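Local atomic coordinates of pectate lyase (Pectobacterium carotovorum, PDB entry 4U4B), a protein that probably depolymerises polygalacturonate and methyl-esterified pectins by calcium-dependent eliminative cleavage of the galacturonan backbone, acting within the chain. Residues P154-L159 with D176-K181; D132-C137 with N161-N166; D50-T55 with S62-E67; S57-S62 with W87-T92; L269-A274 with A294-L299. All coordinates share one frame; numbering follows the deposited sequence.

Interaction 1. Residues P154-L159 with D176-K181; sequences PPVITL and DGIHCK. With EDO (1,2-ethanediol), chain C.
Pro-155 lays its ring carbon CG over the face of the His-179 imidazole, 3.5 Å from the ring centroid and 14° off the normal, a CH-pi contact between neighbouring coils of the parallel beta-helix expected of pectate lyases. The two side chains cross at about a right angle, with Pro-155 CB also near His-179 CD2, on the same face. In the plane of the same imidazole, NE2 shares a hydrogen bond of 3.0 Å with O2 of a 1,2-ethanediol, probably a crystallisation additive. Behind this pair the backbones of 157-159 and 178-181 run parallel: His-179 N bonds to Ile-157 O, Leu-159 N to His-179 O at 2.8 Å, and Lys-181 N to Leu-159 O. The face bearing Ile-157, Ile-178 and Leu-159 is mostly aliphatic, with Cys-180 beside them. Ile-178 holds CG1 beside its backbone N (chi1 -67°), which brings CG1 to Val-156 CG1 and Ile-157 CB, both at 4.0 Å, and leaves CG2 for Leu-159 CD1. Ile-187 of strand 185-192 packs on Ile-178 and Leu-159, and the disulfide Cys-180 to Cys-185 ties the following turn. On the imidazole side, Thr-158 CG2 rests on Lys-181 CB at 3.7 Å.

Interaction 2. Residues D132-C137 with N161-N166; sequences DKTVDC and NATIKN
Strands 134-136 and 163-165 run nearly parallel, 4.7 Å between axes, with Thr-134 beside Thr-163, Val-135 beside Ile-164 and Asp-136 beside Lys-165, as in successive coils of a parallel beta-helix. Four backbone bonds join them, from Thr-163 N to Lys-133 O at the start to Cys-137 N to Lys-165 O at the end. Amide-carboxylate pairs close both ends. At one, Asn-161 ND2 meets Asp-132 OD1 nearly along its C-O axis at 3.2 Å, with the two flat groups turned 74° apart. At the other, Asn-166 ND2 reaches Asp-136 OD1 at 3.0 Å from above the carboxylate, 52° out of its plane, although the acceptor lies close to the amide plane. Asp-136 can offer OD1 there because its CG stands anti to the backbone N (chi1 -176°); OD2 makes a salt bridge to Lys-118, while Lys-165 NZ stays 4.5 Å from Asp-136 OD2, beyond a salt bridge. Asn-166 OD1 in turn takes hydrogen bonds from Asn-189 and Ser-40, so both ends of that amide are engaged. Thr-134 and Thr-163 lie side by side, pointing the same way. The buried face is apolar: Val-135 CG2 packs on Ile-164 CG1 at 3.8 Å, and Cys-137 SG, in a disulfide with Cys-124, sits 3.5 Å from Ile-164 CD1.

Interaction 3. Residues D50-T55 with S62-E67; sequences DVYRST and SEKIAE
Ser-62 stands just before the returning strand of a beta hairpin, its CB against Ser-54 CB at 3.8 Å and its OG near Tyr-52 CD1, while OG itself bonds to Gln-59 O. Glu-63 pairs with Arg-53 through two backbone bonds, and their side chains lie alongside, pointing the same way. Glu-63 OE2 is a long 3.7 Å from Arg-53 NH2 and well out of the guanidinium plane, so charge alone links them; the firmer partners of that guanidinium are Asp-77 and Thr-79. Lys-64 runs past the Tyr-52 ring, CE 3.6 Å from the tyrosine OH, and the bend at chi3 (-70°) carries NZ into a salt bridge with Asp-50 OD1 at 2.9 Å, weak as a hydrogen bond. Ile-65 and Ala-66 both face Val-51, a classic beta bulge: Val-51 O takes Ile-65 N at 2.8 Å and, weakly, Ala-66 N. Ile-65 CG1 packs on Val-51 CG1 at 3.6 Å, and its CG2 lies over one face of the Arg-53 guanidinium. Ala-66 sets CB against Val-51 CB, and its O accepts a nearly straight bond from Val-51 N. Glu-67 adds a weak 3.5 Å salt bridge from OE2 to Lys-64 NZ. One ammonium thus serves two carboxylates, probably offsetting repulsion between Asp-50 and Glu-67, whereas the Val-51 and Arg-53 face combines aliphatic packing round the bulge with a long ion pair.

Interaction 4. Residues S57-S62 with W87-T92; sequences SAQAGS and WYWVDT
Gln-59 lies flat on the Trp-89 indole, its amide plane only 17° from the ring plane, in a stacked arrangement in which the loop of the 46-68 hairpin covers one face of a tryptophan of the antiparallel sheet. CG does the closest touching, 3.4 Å from the centroid of the six-membered ring and 12° off its normal. Beyond CG the extended chain carries the amide over the pyrrole part, where NE2 comes 3.9 Å from Trp-89 CG. Ser-57 O approaches the same indole at its edge, in plane, 3.9 Å from CZ2, and Ser-62 CB reaches CZ3. Trp-87, two residues earlier on the strand, presents a face to Ser-57: CA sits 3.4 Å from the five-membered ring centroid, 4° off the normal, and CB lies near NE1. Within the loop, Gln-59 O also accepts a backbone bond from Ser-62 N at 3.1 Å. Ala-58 O takes a hydrogen bond from Ser-54 OG. Between loop and strand the attraction is dispersive and CH-pi, with C-H groups and an amide laid on electron-rich indoles; the hydrogen bonding that shapes this turn lies within the hairpin itself.

Interaction 5. Residues L269-A274 with A294-L299; sequences LTIISA and AEIRDL
Ile-296 and Ile-271 lie side by side, pointing the same way into the interior of the parallel beta-helix from neighbouring coils. Ile-296 sends CB off the sheet, with CG2 anti to the backbone N; CG1 stands beside that N (chi1 -50°), and chi2 of -57° folds the tip back toward strand 269-271. Within this contact CD1 is the atom of Ile-296 that does the touching, 3.7 Å from Ile-271 CD1 and about as near to its CG1 and CB, with Leu-269 CD2 at 4.0 Å beyond. Backbone bonds run from Glu-295 N to Leu-269 O, from Ile-271 N to Glu-295 O and from Arg-297 N to Ile-271 O. Past the loop residues between the paired strands, Leu-299 CD1 touches Ala-274 CB, and the bond from Ala-274 N to Asp-298 O is weak at 3.4 Å. On the outer face a water joins Thr-270 OG1 to Glu-295 OE1, while that threonine also bonds His-237. The chemistry divides by face: aliphatic packing inside, and outside a water-mediated polar link beside a partly exposed threonine.

How the interactions relate
Interactions 1, 2 and 5 join parallel strands of the beta-helix, whereas interactions 3 and 4 belong to the antiparallel sheet of the N-terminal part. Interaction 1 is the most buried; 2 and 5 bury one face and expose polar groups on the other, and interaction 4 is a surface contact. Interactions 1 and 2 lie on consecutive strands and meet inside the beta-helix, where Leu-159 CD1 is 3.8 Å from Ile-164 CG2; interaction 5 lies further along the same beta-helix, its centre about 23 Å from theirs. Interactions 3 and 4 share Ser-62 and adjacent strands, but one combines backbone pairing with salt bridges while the other depends on indole faces.

Interaction 1. Residues P154-L159 with D176-K181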
# COMPACT_ATOMS: atom_id res chain seq x y z
N PRO A 154 18.73 7.34 5.19
CA PRO A 154 18.43 6.04 4.59
C PRO A 154 16.93 5.74 4.55
O PRO A 154 16.23 6.04 5.51
CB PRO A 154 19.15 5.05 5.52
CG PRO A 154 20.06 5.92 6.39
CD PRO A 154 19.34 7.19 6.52
N PRO A 155 16.44 5.18 3.44
CA PRO A 155 15.06 4.66 3.47
C PRO A 155 14.96 3.58 4.55
O PRO A 155 15.98 2.93 4.78
CB PRO A 155 14.87 4.08 2.07
CG PRO A 155 15.90 4.77 1.22
CD PRO A 155 17.08 5.00 2.13
N VAL A 156 13.81 3.38 5.19
CA VAL A 156 13.76 2.38 6.25
C VAL A 156 14.13 1.00 5.68
O VAL A 156 14.69 0.17 6.38
CB VAL A 156 12.40 2.32 6.93
CG1 VAL A 156 11.28 1.90 5.93
CG2 VAL A 156 12.47 1.38 8.13
N ILE A 157 13.85 0.80 4.40
CA ILE A 157 14.28 -0.40 3.71
C ILE A 157 14.53 -0.03 2.26
O ILE A 157 13.70 0.62 1.64
CB ILE A 157 13.22 -1.55 3.75
CG1 ILE A 157 13.05 -2.11 5.18
CG2 ILE A 157 13.59 -2.64 2.75
CD1 ILE A 157 14.06 -3.13 5.58
N THR A 158 15.68 -0.45 1.73
CA THR A 158 15.98 -0.26 0.33
C THR A 158 16.03 -1.59 -0.38
O THR A 158 16.68 -2.53 0.09
CB THR A 158 17.33 0.45 0.11
OG1 THR A 158 17.31 1.72 0.75
CG2 THR A 158 17.61 0.63 -1.38
N LEU A 159 15.35 -1.66 -1.51
CA LEU A 159 15.26 -2.89 -2.27
C LEU A 159 15.98 -2.73 -3.60
O LEU A 159 15.81 -1.73 -4.29
CB LEU A 159 13.79 -3.28 -2.49
CG LEU A 159 12.91 -3.48 -1.26
CD1 LEU A 159 11.48 -3.75 -1.72
CD2 LEU A 159 13.42 -4.63 -0.36
N ASP A 176 10.58 7.47 7.28
CA ASP A 176 11.00 7.16 5.93
C ASP A 176 10.27 5.96 5.36
O ASP A 176 10.02 4.98 6.07
CB ASP A 176 12.51 6.87 5.90
CG ASP A 176 13.31 8.11 5.76
OD1 ASP A 176 12.70 9.20 5.78
OD2 ASP A 176 14.54 8.00 5.66
N GLY A 177 9.98 6.03 4.06
CA GLY A 177 9.38 4.92 3.35
C GLY A 177 10.43 4.02 2.72
O GLY A 177 11.61 4.12 3.02
N ILE A 178 9.98 3.15 1.83
CA ILE A 178 10.82 2.13 1.21
C ILE A 178 11.21 2.55 -0.19
O ILE A 178 10.39 3.08 -0.93
CB ILE A 178 10.07 0.77 1.17
CG1 ILE A 178 9.85 0.24 2.59
CG2 ILE A 178 10.78 -0.25 0.28
CD1 ILE A 178 8.84 -0.93 2.69
N HIS A 179 12.47 2.34 -0.56
CA HIS A 179 12.90 2.65 -1.91
C HIS A 179 13.07 1.40 -2.75
O HIS A 179 13.65 0.42 -2.30
CB HIS A 179 14.22 3.43 -1.92
CG HIS A 179 14.07 4.88 -1.61
ND1 HIS A 179 14.96 5.83 -2.08
CD2 HIS A 179 13.15 5.55 -0.88
CE1 HIS A 179 14.58 7.02 -1.65
NE2 HIS A 179 13.49 6.89 -0.92
N CYS A 180 12.56 1.44 -3.98
CA CYS A 180 13.02 0.49 -4.99
C CYS A 180 14.16 1.18 -5.73
O CYS A 180 13.94 1.96 -6.65
CB CYS A 180 11.90 0.10 -5.96
SG CYS A 180 12.37 -1.12 -7.22
N LYS A 181 15.39 0.92 -5.28
CA LYS A 181 16.56 1.58 -5.85
C LYS A 181 16.83 1.13 -7.28
O LYS A 181 17.16 1.94 -8.15
CB LYS A 181 17.79 1.32 -4.97
CG LYS A 181 19.09 1.94 -5.47
CD LYS A 181 19.82 2.61 -4.32
CE LYS A 181 21.06 3.40 -4.79
NZ LYS A 181 22.29 2.60 -4.62
C1 EDO C . 10.11 9.15 2.35
O1 EDO C . 10.41 10.52 2.61
C2 EDO C . 11.39 8.39 2.03
O2 EDO C . 11.92 8.81 0.76

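Interaction 2. Residues D132-C137 with N161-N166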
# COMPACT_ATOMS: atom_id res chain seq x y z
N ASP A 132 18.59 -8.65 -4.39
CA ASP A 132 18.45 -9.92 -5.10
C ASP A 132 17.90 -11.07 -4.26
O ASP A 132 18.36 -12.20 -4.39
CB ASP A 132 19.80 -10.33 -5.68
CG ASP A 132 20.26 -9.40 -6.78
OD1 ASP A 132 19.41 -9.01 -7.60
OD2 ASP A 132 21.45 -9.07 -6.82
N LYS A 133 16.92 -10.80 -3.41
CA LYS A 133 16.29 -11.87 -2.63
C LYS A 133 14.95 -11.45 -2.05
O LYS A 133 14.52 -10.30 -2.21
CB LYS A 133 17.19 -12.33 -1.49
CG LYS A 133 17.55 -11.23 -0.50
CD LYS A 133 18.68 -11.67 0.44
CE LYS A 133 18.25 -12.79 1.38
NZ LYS A 133 19.41 -13.47 2.04
N THR A 134 14.31 -12.40 -1.38
CA THR A 134 13.06 -12.19 -0.68
C THR A 134 13.29 -12.21 0.83
O THR A 134 13.82 -13.20 1.36
CB THR A 134 12.03 -13.29 -1.05
OG1 THR A 134 11.71 -13.18 -2.44
CG2 THR A 134 10.77 -13.16 -0.23
N VAL A 135 12.91 -11.14 1.53
CA VAL A 135 12.91 -11.21 2.99
C VAL A 135 11.49 -11.11 3.56
O VAL A 135 10.64 -10.33 3.10
CB VAL A 135 13.80 -10.12 3.63
CG1 VAL A 135 15.28 -10.40 3.34
CG2 VAL A 135 13.40 -8.73 3.17
N ASP A 136 11.24 -11.95 4.56
CA ASP A 136 10.00 -11.97 5.33
C ASP A 136 10.29 -11.34 6.69
O ASP A 136 11.08 -11.87 7.46
CB ASP A 136 9.49 -13.41 5.46
CG ASP A 136 8.15 -13.52 6.16
OD1 ASP A 136 7.71 -12.56 6.84
OD2 ASP A 136 7.52 -14.59 6.04
N CYS A 137 9.68 -10.20 6.98
CA CYS A 137 9.99 -9.50 8.22
C CYS A 137 9.11 -9.94 9.39
O CYS A 137 9.25 -9.44 10.52
CB CYS A 137 9.89 -7.98 8.01
SG CYS A 137 11.17 -7.35 6.93
N ASN A 161 16.20 -5.13 -6.80
CA ASN A 161 15.74 -6.37 -7.39
C ASN A 161 15.36 -7.37 -6.29
O ASN A 161 15.81 -8.51 -6.29
CB ASN A 161 16.81 -6.96 -8.31
CG ASN A 161 16.23 -7.89 -9.34
OD1 ASN A 161 15.32 -7.53 -10.09
ND2 ASN A 161 16.75 -9.12 -9.38
N ALA A 162 14.56 -6.91 -5.33
CA ALA A 162 14.25 -7.71 -4.16
C ALA A 162 12.76 -7.67 -3.77
O ALA A 162 11.98 -6.85 -4.26
CB ALA A 162 15.11 -7.25 -2.98
N THR A 163 12.38 -8.59 -2.89
CA THR A 163 11.02 -8.60 -2.35
C THR A 163 11.03 -8.52 -0.82
O THR A 163 11.83 -9.19 -0.16
CB THR A 163 10.26 -9.87 -2.80
OG1 THR A 163 10.15 -9.86 -4.22
CG2 THR A 163 8.86 -9.94 -2.18
N ILE A 164 10.19 -7.66 -0.26
CA ILE A 164 9.98 -7.65 1.19
C ILE A 164 8.52 -7.95 1.55
O ILE A 164 7.59 -7.48 0.88
CB ILE A 164 10.42 -6.31 1.82
CG1 ILE A 164 10.39 -6.41 3.34
CG2 ILE A 164 9.58 -5.14 1.33
CD1 ILE A 164 11.15 -5.34 4.01
N LYS A 165 8.33 -8.75 2.59
CA LYS A 165 7.00 -9.19 3.03
C LYS A 165 6.76 -8.94 4.52
O LYS A 165 7.68 -9.09 5.33
CB LYS A 165 6.82 -10.69 2.76
CG LYS A 165 6.97 -11.12 1.31
CD LYS A 165 6.47 -12.56 1.12
CE LYS A 165 7.11 -13.51 2.09
NZ LYS A 165 7.00 -14.91 1.57
N ASN A 166 5.53 -8.59 4.87
CA ASN A 166 5.05 -8.60 6.25
C ASN A 166 5.84 -7.70 7.20
O ASN A 166 6.56 -8.17 8.09
CB ASN A 166 5.08 -10.04 6.79
CG ASN A 166 4.40 -11.01 5.85
OD1 ASN A 166 3.37 -10.70 5.27
ND2 ASN A 166 5.00 -12.19 5.67

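Interaction 3. Residues D50-T55 with S62-E67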
# COMPACT_ATOMS: atom_id res chain seq x y z
N ASP A 50 -11.83 -16.47 2.36
CA ASP A 50 -12.84 -16.22 3.37
C ASP A 50 -12.23 -15.46 4.52
O ASP A 50 -11.17 -15.82 5.02
CB ASP A 50 -13.43 -17.53 3.89
CG ASP A 50 -14.30 -18.22 2.88
OD1 ASP A 50 -15.06 -17.53 2.15
OD2 ASP A 50 -14.22 -19.46 2.82
N VAL A 51 -12.94 -14.43 4.95
CA VAL A 51 -12.56 -13.70 6.14
C VAL A 51 -13.47 -14.07 7.29
O VAL A 51 -14.69 -13.93 7.19
CB VAL A 51 -12.63 -12.17 5.91
CG1 VAL A 51 -12.23 -11.44 7.17
CG2 VAL A 51 -11.75 -11.76 4.74
N TYR A 52 -12.87 -14.54 8.38
CA TYR A 52 -13.57 -14.88 9.61
C TYR A 52 -13.24 -13.92 10.74
O TYR A 52 -12.11 -13.45 10.90
CB TYR A 52 -13.21 -16.29 10.07
CG TYR A 52 -13.68 -17.36 9.12
CD1 TYR A 52 -14.93 -17.95 9.27
CD2 TYR A 52 -12.88 -17.78 8.07
CE1 TYR A 52 -15.37 -18.92 8.39
CE2 TYR A 52 -13.30 -18.75 7.20
CZ TYR A 52 -14.54 -19.32 7.35
OH TYR A 52 -14.95 -20.28 6.47
N ARG A 53 -14.25 -13.67 11.55
CA ARG A 53 -14.11 -12.84 12.73
C ARG A 53 -14.83 -13.44 13.92
O ARG A 53 -15.99 -13.86 13.83
CB ARG A 53 -14.64 -11.44 12.47
CG ARG A 53 -14.41 -10.49 13.62
CD ARG A 53 -15.08 -9.16 13.36
NE ARG A 53 -16.53 -9.24 13.55
CZ ARG A 53 -17.38 -8.34 13.09
NH1 ARG A 53 -16.93 -7.30 12.39
NH2 ARG A 53 -18.69 -8.48 13.32
N SER A 54 -14.13 -13.49 15.05
CA SER A 54 -14.74 -13.95 16.28
C SER A 54 -14.64 -12.89 17.36
O SER A 54 -13.69 -12.07 17.36
CB SER A 54 -14.10 -15.25 16.75
OG SER A 54 -14.62 -15.62 18.00
N THR A 55 -15.61 -12.90 18.26
CA THR A 55 -15.64 -12.00 19.41
C THR A 55 -14.85 -12.59 20.57
O THR A 55 -14.80 -12.01 21.66
CB THR A 55 -17.08 -11.72 19.86
OG1 THR A 55 -17.77 -12.96 20.06
CG2 THR A 55 -17.81 -10.90 18.80
N SER A 62 -16.32 -18.26 15.30
CA SER A 62 -16.11 -17.21 14.30
C SER A 62 -17.21 -17.20 13.24
O SER A 62 -17.75 -18.23 12.87
CB SER A 62 -14.75 -17.37 13.63
OG SER A 62 -14.67 -18.58 12.90
N GLU A 63 -17.53 -16.01 12.75
CA GLU A 63 -18.49 -15.87 11.67
C GLU A 63 -17.78 -15.38 10.42
O GLU A 63 -16.86 -14.55 10.49
CB GLU A 63 -19.60 -14.91 12.06
CG GLU A 63 -19.12 -13.49 12.24
CD GLU A 63 -20.13 -12.58 12.91
OE1 GLU A 63 -20.53 -12.90 14.06
OE2 GLU A 63 -20.52 -11.56 12.30
N LYS A 64 -18.20 -15.91 9.28
CA LYS A 64 -17.68 -15.43 8.01
C LYS A 64 -18.22 -14.02 7.77
O LYS A 64 -19.44 -13.82 7.71
CB LYS A 64 -18.04 -16.37 6.87
CG LYS A 64 -17.28 -16.05 5.58
CD LYS A 64 -17.72 -16.93 4.40
CE LYS A 64 -17.29 -18.37 4.57
NZ LYS A 64 -17.29 -19.07 3.25
N ILE A 65 -17.31 -13.05 7.64
CA ILE A 65 -17.72 -11.68 7.42
C ILE A 65 -17.37 -11.18 6.02
O ILE A 65 -17.78 -10.09 5.63
CB ILE A 65 -17.10 -10.71 8.45
CG1 ILE A 65 -15.59 -10.60 8.26
CG2 ILE A 65 -17.46 -11.12 9.88
CD1 ILE A 65 -14.96 -9.51 9.10
N ALA A 66 -16.63 -11.96 5.25
CA ALA A 66 -16.36 -11.56 3.87
C ALA A 66 -16.06 -12.73 2.97
O ALA A 66 -15.47 -13.72 3.40
CB ALA A 66 -15.20 -10.56 3.82
N GLU A 67 -16.47 -12.62 1.71
CA GLU A 67 -16.09 -13.55 0.68
C GLU A 67 -15.40 -12.79 -0.44
O GLU A 67 -16.04 -12.05 -1.17
CB GLU A 67 -17.30 -14.33 0.16
CG GLU A 67 -17.63 -15.50 1.04
CD GLU A 67 -18.94 -16.18 0.66
OE1 GLU A 67 -19.45 -15.92 -0.43
OE2 GLU A 67 -19.44 -16.98 1.47

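Interaction 4. Residues S57-S62 with W87-T92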
# COMPACT_ATOMS: atom_id res chain seq x y z
N SER A 57 -11.19 -15.46 21.39
CA SER A 57 -9.97 -15.98 20.80
C SER A 57 -10.20 -17.35 20.17
O SER A 57 -9.30 -17.91 19.55
CB SER A 57 -8.88 -16.09 21.86
OG SER A 57 -9.21 -17.12 22.78
N ALA A 58 -11.41 -17.89 20.36
CA ALA A 58 -11.74 -19.21 19.83
C ALA A 58 -12.20 -19.09 18.40
O ALA A 58 -13.13 -18.33 18.08
CB ALA A 58 -12.81 -19.89 20.68
N GLN A 59 -11.57 -19.87 17.53
CA GLN A 59 -11.93 -19.86 16.14
C GLN A 59 -13.30 -20.50 15.90
O GLN A 59 -13.97 -20.22 14.89
CB GLN A 59 -10.86 -20.56 15.32
CG GLN A 59 -10.77 -19.99 13.94
CD GLN A 59 -9.94 -20.83 13.03
OE1 GLN A 59 -9.07 -21.58 13.49
NE2 GLN A 59 -10.19 -20.72 11.71
N ALA A 60 -13.73 -21.33 16.85
CA ALA A 60 -14.98 -22.09 16.75
C ALA A 60 -16.19 -21.19 16.69
O ALA A 60 -17.20 -21.53 16.05
CB ALA A 60 -15.10 -23.05 17.92
N GLY A 61 -16.12 -20.05 17.37
CA GLY A 61 -17.24 -19.13 17.38
C GLY A 61 -17.22 -18.10 16.26
O GLY A 61 -18.04 -17.17 16.26
N SER A 62 -16.32 -18.26 15.30
CA SER A 62 -16.11 -17.21 14.30
C SER A 62 -17.21 -17.20 13.24
O SER A 62 -17.75 -18.23 12.87
CB SER A 62 -14.75 -17.37 13.63
OG SER A 62 -14.67 -18.58 12.90
N TRP A 87 -11.01 -11.20 17.02
CA TRP A 87 -10.01 -12.07 16.44
C TRP A 87 -10.37 -12.35 15.00
O TRP A 87 -11.55 -12.55 14.66
CB TRP A 87 -9.89 -13.37 17.25
CG TRP A 87 -9.19 -13.19 18.56
CD1 TRP A 87 -7.91 -13.59 18.87
CD2 TRP A 87 -9.71 -12.58 19.75
NE1 TRP A 87 -7.61 -13.27 20.17
CE2 TRP A 87 -8.70 -12.64 20.74
CE3 TRP A 87 -10.94 -12.00 20.08
CZ2 TRP A 87 -8.87 -12.14 22.03
CZ3 TRP A 87 -11.11 -11.49 21.36
CH2 TRP A 87 -10.08 -11.56 22.32
N TYR A 88 -9.36 -12.39 14.14
CA TYR A 88 -9.55 -12.60 12.70
C TYR A 88 -8.69 -13.73 12.13
O TYR A 88 -7.58 -13.99 12.61
CB TYR A 88 -9.24 -11.32 11.92
CG TYR A 88 -10.11 -10.12 12.24
CD1 TYR A 88 -9.80 -9.28 13.29
CD2 TYR A 88 -11.21 -9.81 11.44
CE1 TYR A 88 -10.56 -8.16 13.57
CE2 TYR A 88 -12.00 -8.69 11.71
CZ TYR A 88 -11.66 -7.87 12.78
OH TYR A 88 -12.43 -6.75 13.04
N TRP A 89 -9.20 -14.35 11.07
CA TRP A 89 -8.53 -15.38 10.29
C TRP A 89 -8.91 -15.18 8.84
O TRP A 89 -10.05 -14.83 8.53
CB TRP A 89 -8.93 -16.80 10.71
CG TRP A 89 -8.56 -17.17 12.09
CD1 TRP A 89 -7.43 -17.84 12.49
CD2 TRP A 89 -9.31 -16.91 13.28
NE1 TRP A 89 -7.44 -18.01 13.84
CE2 TRP A 89 -8.57 -17.44 14.36
CE3 TRP A 89 -10.52 -16.28 13.54
CZ2 TRP A 89 -9.01 -17.36 15.68
CZ3 TRP A 89 -10.96 -16.19 14.85
CH2 TRP A 89 -10.21 -16.72 15.91
N VAL A 90 -7.97 -15.44 7.94
CA VAL A 90 -8.25 -15.45 6.52
C VAL A 90 -7.90 -16.82 5.99
O VAL A 90 -6.80 -17.31 6.21
CB VAL A 90 -7.45 -14.35 5.78
CG1 VAL A 90 -7.56 -14.53 4.29
CG2 VAL A 90 -7.93 -12.96 6.22
N ASP A 91 -8.87 -17.47 5.35
CA ASP A 91 -8.65 -18.78 4.74
C ASP A 91 -8.63 -18.61 3.23
O ASP A 91 -9.48 -17.92 2.67
CB ASP A 91 -9.75 -19.79 5.13
CG ASP A 91 -9.74 -20.14 6.61
OD1 ASP A 91 -8.82 -19.71 7.33
OD2 ASP A 91 -10.65 -20.86 7.06
N THR A 92 -7.66 -19.24 2.58
CA THR A 92 -7.62 -19.29 1.13
C THR A 92 -8.17 -20.63 0.64
O THR A 92 -7.97 -21.67 1.28
CB THR A 92 -6.20 -19.09 0.59
OG1 THR A 92 -5.40 -20.22 0.98
CG2 THR A 92 -5.56 -17.82 1.16

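Interaction 5. Residues L269-A274 with A294-L299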
# COMPACT_ATOMS: atom_id res chain seq x y z
N LEU A 269 1.76 3.81 -14.40
CA LEU A 269 1.05 3.28 -13.26
C LEU A 269 0.00 2.30 -13.73
O LEU A 269 -0.74 2.59 -14.67
CB LEU A 269 0.39 4.40 -12.45
CG LEU A 269 -0.64 4.00 -11.38
CD1 LEU A 269 -0.02 3.17 -10.25
CD2 LEU A 269 -1.33 5.22 -10.79
N THR A 270 -0.06 1.14 -13.09
CA THR A 270 -1.21 0.27 -13.26
C THR A 270 -1.78 -0.03 -11.89
O THR A 270 -1.12 -0.65 -11.05
CB THR A 270 -0.88 -1.05 -13.98
OG1 THR A 270 -0.19 -0.77 -15.20
CG2 THR A 270 -2.18 -1.84 -14.28
N ILE A 271 -3.00 0.40 -11.67
CA ILE A 271 -3.71 0.00 -10.49
C ILE A 271 -4.62 -1.15 -10.87
O ILE A 271 -5.54 -0.97 -11.68
CB ILE A 271 -4.50 1.16 -9.87
CG1 ILE A 271 -3.54 2.16 -9.23
CG2 ILE A 271 -5.49 0.63 -8.83
CD1 ILE A 271 -4.22 3.27 -8.48
N ILE A 272 -4.34 -2.33 -10.32
CA ILE A 272 -5.19 -3.49 -10.56
C ILE A 272 -6.34 -3.48 -9.55
O ILE A 272 -7.47 -3.80 -9.90
CB ILE A 272 -4.39 -4.82 -10.47
CG1 ILE A 272 -3.30 -4.84 -11.54
CG2 ILE A 272 -5.32 -6.04 -10.64
CD1 ILE A 272 -2.28 -5.95 -11.36
N SER A 273 -6.05 -3.11 -8.31
CA SER A 273 -7.08 -2.78 -7.34
C SER A 273 -6.49 -2.00 -6.20
O SER A 273 -5.33 -2.19 -5.82
CB SER A 273 -7.76 -4.04 -6.78
OG SER A 273 -6.81 -4.94 -6.28
N ALA A 274 -7.30 -1.10 -5.65
CA ALA A 274 -6.89 -0.30 -4.51
C ALA A 274 -8.10 0.29 -3.83
O ALA A 274 -9.15 0.47 -4.45
CB ALA A 274 -5.93 0.81 -4.97
N ALA A 294 -1.30 6.25 -16.86
CA ALA A 294 -1.90 5.68 -15.67
C ALA A 294 -3.11 4.83 -16.05
O ALA A 294 -4.11 5.36 -16.54
CB ALA A 294 -2.29 6.76 -14.69
N GLU A 295 -3.00 3.53 -15.85
CA GLU A 295 -4.12 2.62 -16.09
C GLU A 295 -4.76 2.24 -14.75
O GLU A 295 -4.09 1.75 -13.85
CB GLU A 295 -3.65 1.39 -16.85
CG GLU A 295 -4.75 0.40 -17.24
CD GLU A 295 -4.21 -0.73 -18.07
OE1 GLU A 295 -3.10 -0.58 -18.62
OE2 GLU A 295 -4.88 -1.78 -18.17
N ILE A 296 -6.06 2.48 -14.64
CA ILE A 296 -6.77 2.27 -13.38
C ILE A 296 -7.96 1.34 -13.54
O ILE A 296 -8.80 1.53 -14.43
CB ILE A 296 -7.30 3.60 -12.78
CG1 ILE A 296 -6.20 4.66 -12.71
CG2 ILE A 296 -7.91 3.35 -11.41
CD1 ILE A 296 -5.03 4.21 -11.94
N ARG A 297 -8.04 0.37 -12.65
CA ARG A 297 -9.15 -0.57 -12.60
C ARG A 297 -9.48 -0.87 -11.14
O ARG A 297 -8.58 -0.90 -10.29
CB ARG A 297 -8.77 -1.84 -13.35
CG ARG A 297 -9.86 -2.89 -13.38
CD ARG A 297 -11.04 -2.48 -14.27
NE ARG A 297 -12.24 -3.25 -13.96
CZ ARG A 297 -13.17 -2.85 -13.11
NH1 ARG A 297 -13.05 -1.68 -12.51
NH2 ARG A 297 -14.23 -3.61 -12.87
N ASP A 298 -10.76 -1.06 -10.83
CA ASP A 298 -11.16 -1.64 -9.55
C ASP A 298 -10.77 -0.76 -8.37
O ASP A 298 -10.17 -1.23 -7.40
CB ASP A 298 -10.53 -3.03 -9.40
CG ASP A 298 -11.43 -4.00 -8.68
OD1 ASP A 298 -12.30 -4.59 -9.36
OD2 ASP A 298 -11.28 -4.17 -7.45
N LEU A 299 -11.10 0.52 -8.46
CA LEU A 299 -10.71 1.48 -7.44
C LEU A 299 -11.92 1.86 -6.60
O LEU A 299 -12.98 2.22 -7.12
CB LEU A 299 -10.07 2.71 -8.08
CG LEU A 299 -9.60 3.87 -7.19
CD1 LEU A 299 -8.49 3.42 -6.25
CD2 LEU A 299 -9.14 5.06 -8.04
O HOH W 1 -0.54 -2.29 -17.64